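Local coordinates for pancreatic lipase related protein 2 (Equus caballus, PDB 1W52) that probably hydrolyses the ester bonds of galactolipids and triacylglycerols, releasing fatty acids, as a secreted lipase of the alpha/beta-hydrolase superfamily, at residues G176-S188 with P213-H225. Sequence-based numbering, arbitrary orientation.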
# COMPACT_ATOMS: atom_id res chain seq x y z
N GLY A 176 6.10 2.08 -5.95
CA GLY A 176 6.18 3.34 -5.21
C GLY A 176 5.38 3.30 -3.91
O GLY A 176 4.18 3.33 -3.94
N LEU A 177 6.04 3.21 -2.77
CA LEU A 177 5.35 3.27 -1.49
C LEU A 177 5.17 4.72 -1.02
O LEU A 177 6.12 5.39 -0.59
CB LEU A 177 6.11 2.47 -0.46
CG LEU A 177 6.27 1.01 -0.87
CD1 LEU A 177 6.56 0.30 0.38
CD2 LEU A 177 5.01 0.41 -1.47
N ASP A 178 3.92 5.18 -1.16
CA ASP A 178 3.52 6.59 -1.03
C ASP A 178 4.55 7.62 -1.48
O ASP A 178 5.25 8.27 -0.70
CB ASP A 178 3.11 6.88 0.39
CG ASP A 178 2.26 8.13 0.51
OD1 ASP A 178 1.25 8.34 -0.27
OD2 ASP A 178 2.57 8.96 1.40
N PRO A 179 4.64 7.76 -2.80
CA PRO A 179 5.62 8.69 -3.38
C PRO A 179 5.43 10.09 -2.83
O PRO A 179 4.31 10.55 -2.68
CB PRO A 179 5.29 8.65 -4.87
CG PRO A 179 4.50 7.35 -5.07
CD PRO A 179 3.82 7.05 -3.79
N ALA A 180 6.52 10.77 -2.55
CA ALA A 180 6.47 12.10 -1.97
C ALA A 180 5.75 13.06 -2.89
O ALA A 180 5.85 12.93 -4.12
CB ALA A 180 7.87 12.59 -1.73
N GLU A 181 5.04 14.02 -2.29
CA GLU A 181 4.36 15.07 -3.03
C GLU A 181 5.22 16.31 -3.29
O GLU A 181 5.46 16.62 -4.43
CB GLU A 181 3.07 15.47 -2.33
CG GLU A 181 2.31 16.48 -3.15
CD GLU A 181 0.95 16.83 -2.59
OE1 GLU A 181 0.37 16.08 -1.70
OE2 GLU A 181 0.46 17.86 -3.09
N PRO A 182 5.66 17.03 -2.25
CA PRO A 182 6.45 18.27 -2.42
C PRO A 182 7.54 18.15 -3.45
O PRO A 182 8.37 17.29 -3.28
CB PRO A 182 7.13 18.42 -1.08
CG PRO A 182 6.20 17.82 -0.13
CD PRO A 182 5.50 16.72 -0.82
N CYS A 183 7.54 19.01 -4.47
CA CYS A 183 8.57 18.99 -5.52
C CYS A 183 8.36 17.97 -6.63
O CYS A 183 9.08 18.00 -7.57
CB CYS A 183 9.95 18.78 -4.94
SG CYS A 183 10.33 20.00 -3.72
N PHE A 184 7.33 17.13 -6.55
CA PHE A 184 7.08 16.09 -7.53
C PHE A 184 5.65 16.15 -8.09
O PHE A 184 5.44 16.24 -9.27
CB PHE A 184 7.30 14.75 -6.86
CG PHE A 184 8.68 14.55 -6.33
CD1 PHE A 184 9.71 14.26 -7.17
CD2 PHE A 184 8.95 14.63 -4.99
CE1 PHE A 184 10.96 14.04 -6.70
CE2 PHE A 184 10.24 14.39 -4.49
CZ PHE A 184 11.24 14.10 -5.36
N GLN A 185 4.63 16.09 -7.27
CA GLN A 185 3.29 16.20 -7.87
C GLN A 185 3.30 17.28 -8.96
O GLN A 185 3.87 18.37 -8.78
CB GLN A 185 2.21 16.48 -6.83
CG GLN A 185 0.84 16.15 -7.35
CD GLN A 185 0.01 15.37 -6.34
OE1 GLN A 185 0.48 14.41 -5.73
NE2 GLN A 185 -1.21 15.76 -6.19
N ASP A 186 2.67 16.94 -10.09
CA ASP A 186 2.58 17.78 -11.34
C ASP A 186 3.94 18.34 -11.79
O ASP A 186 4.13 19.51 -11.92
CB ASP A 186 1.59 18.92 -11.19
CG ASP A 186 0.28 18.50 -10.54
OD1 ASP A 186 -0.17 17.31 -10.67
OD2 ASP A 186 -0.38 19.36 -9.88
N ALA A 187 4.90 17.47 -11.98
CA ALA A 187 6.17 17.88 -12.53
C ALA A 187 6.55 16.99 -13.74
O ALA A 187 5.88 15.99 -14.03
CB ALA A 187 7.23 17.87 -11.46
N SER A 188 7.58 17.39 -14.48
CA SER A 188 8.04 16.59 -15.59
C SER A 188 8.26 15.21 -15.05
O SER A 188 8.65 15.06 -13.87
CB SER A 188 9.37 17.10 -16.13
OG SER A 188 9.72 16.41 -17.31
N PRO A 213 -1.58 23.91 2.17
CA PRO A 213 -2.32 24.04 3.41
C PRO A 213 -2.88 22.74 3.86
O PRO A 213 -4.05 22.66 3.51
CB PRO A 213 -3.43 25.03 2.98
CG PRO A 213 -2.53 26.16 1.98
CD PRO A 213 -1.25 25.29 1.64
N SER A 214 -2.15 21.80 4.52
CA SER A 214 -2.79 20.50 4.94
C SER A 214 -1.90 19.25 5.25
O SER A 214 -2.30 18.28 5.94
CB SER A 214 -3.85 20.12 3.89
OG SER A 214 -4.37 18.85 4.08
N LEU A 215 -0.71 19.24 4.68
CA LEU A 215 0.37 18.34 5.09
C LEU A 215 0.22 16.84 4.74
O LEU A 215 0.67 15.99 5.45
CB LEU A 215 0.66 18.55 6.57
CG LEU A 215 1.81 19.55 6.82
CD1 LEU A 215 1.57 20.91 6.22
CD2 LEU A 215 2.15 19.70 8.34
N GLY A 216 -0.38 16.52 3.62
CA GLY A 216 -0.40 15.17 3.15
C GLY A 216 0.79 14.92 2.23
O GLY A 216 0.73 15.13 0.96
N PHE A 217 1.83 14.43 2.89
CA PHE A 217 3.13 14.12 2.29
C PHE A 217 3.10 13.26 1.05
O PHE A 217 4.04 13.27 0.25
CB PHE A 217 3.99 13.44 3.35
CG PHE A 217 4.42 14.37 4.45
CD1 PHE A 217 5.08 15.57 4.16
CD2 PHE A 217 4.15 14.07 5.78
CE1 PHE A 217 5.44 16.42 5.16
CE2 PHE A 217 4.55 14.90 6.76
CZ PHE A 217 5.18 16.06 6.46
N GLY A 218 2.03 12.48 0.91
CA GLY A 218 1.77 11.69 -0.28
C GLY A 218 1.12 12.40 -1.46
O GLY A 218 0.31 13.40 -1.32
N MET A 219 1.46 11.83 -2.63
CA MET A 219 0.95 12.26 -3.91
C MET A 219 -0.41 11.71 -4.09
O MET A 219 -0.61 10.53 -3.86
CB MET A 219 1.80 11.70 -5.06
CG MET A 219 3.15 12.29 -5.15
SD MET A 219 4.03 11.89 -6.64
CE MET A 219 2.98 12.49 -7.76
N SER A 220 -1.33 12.55 -4.52
CA SER A 220 -2.65 12.11 -4.94
C SER A 220 -2.68 11.64 -6.42
O SER A 220 -3.48 10.81 -6.83
CB SER A 220 -3.60 13.27 -4.76
OG SER A 220 -3.19 14.38 -5.55
N GLN A 221 -1.79 12.23 -7.21
CA GLN A 221 -1.59 11.92 -8.61
C GLN A 221 -1.33 10.48 -8.92
O GLN A 221 -0.41 9.90 -8.38
CB GLN A 221 -0.39 12.70 -9.10
CG GLN A 221 -0.14 12.59 -10.57
CD GLN A 221 0.75 13.74 -11.13
OE1 GLN A 221 1.82 14.06 -10.59
NE2 GLN A 221 0.30 14.33 -12.23
N LYS A 222 -2.10 9.91 -9.84
CA LYS A 222 -1.80 8.55 -10.28
C LYS A 222 -0.49 8.51 -11.06
O LYS A 222 -0.28 9.33 -11.92
CB LYS A 222 -2.91 8.02 -11.15
CG LYS A 222 -4.11 7.52 -10.38
CD LYS A 222 -5.22 8.48 -10.64
CE LYS A 222 -6.42 8.21 -9.78
NZ LYS A 222 -7.60 7.90 -10.57
N VAL A 223 0.40 7.59 -10.73
CA VAL A 223 1.71 7.51 -11.42
C VAL A 223 2.17 6.13 -11.77
O VAL A 223 3.32 5.94 -11.98
CB VAL A 223 2.84 8.12 -10.58
CG1 VAL A 223 2.50 9.50 -10.18
CG2 VAL A 223 3.06 7.32 -9.37
N GLY A 224 1.27 5.17 -11.83
CA GLY A 224 1.65 3.78 -12.00
C GLY A 224 0.77 3.19 -13.06
O GLY A 224 -0.15 3.85 -13.54
N HIS A 225 1.06 1.95 -13.46
CA HIS A 225 0.06 1.21 -14.22
C HIS A 225 -1.09 0.92 -13.28
O HIS A 225 -2.25 0.87 -13.67
CB HIS A 225 0.65 -0.06 -14.84
CG HIS A 225 1.81 0.24 -15.73
ND1 HIS A 225 3.11 0.16 -15.27
CD2 HIS A 225 1.87 0.72 -16.99
CE1 HIS A 225 3.94 0.53 -16.23
NE2 HIS A 225 3.21 0.90 -17.27
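Two loops, 178-188 that follows strand 173-177 and the loop 213-225 ahead of strand 226-230, pair by a single backbone bridge of Ala180 with Gly218. Two hydrogen bonds make the bridge. Met219 N gives one to Pro179 O at 3.1 Å, and the approach is nearly straight on to the carbonyl (C=O...N 174°). Glu181 N gives the other to Phe217 O at 2.8 Å. Beside them the Met219 side chain lies against 179-185. Its SD sits 3.9 Å from Pro179 CB, and CE turns back to Gln185 because the chain bends at its last torsion (chi3 59°). In this alpha/beta-hydrolase fold, Asp178 follows the strand and is the predicted acid of the Ser154-His265-Asp178 charge relay. Its OD2 is hydrogen-bonded to His265 ND1, and its OD1 to Thr206 N. Gly218 passes beside the Asp178 carboxylate, its CA 3.3 Å from Asp178 OD2. The Phe217 side chain leaves its backbone on the side away from 176-188, and the residue touches the bound detergent. Glu181 OE1 accepts from Met211 N. Further along, the Gln185 and Gln221 side chains run past each other in opposite directions. Asp186 N donates to Gln221 OE1 at 3.0 Å, from above the carbonyl plane. CG of Gln221 stands opposite the backbone N (chi1 -174°), and the extended chain carries the amide to the N-H of Asp186. A leucine in its place would probably leave Asp186 N without this acceptor.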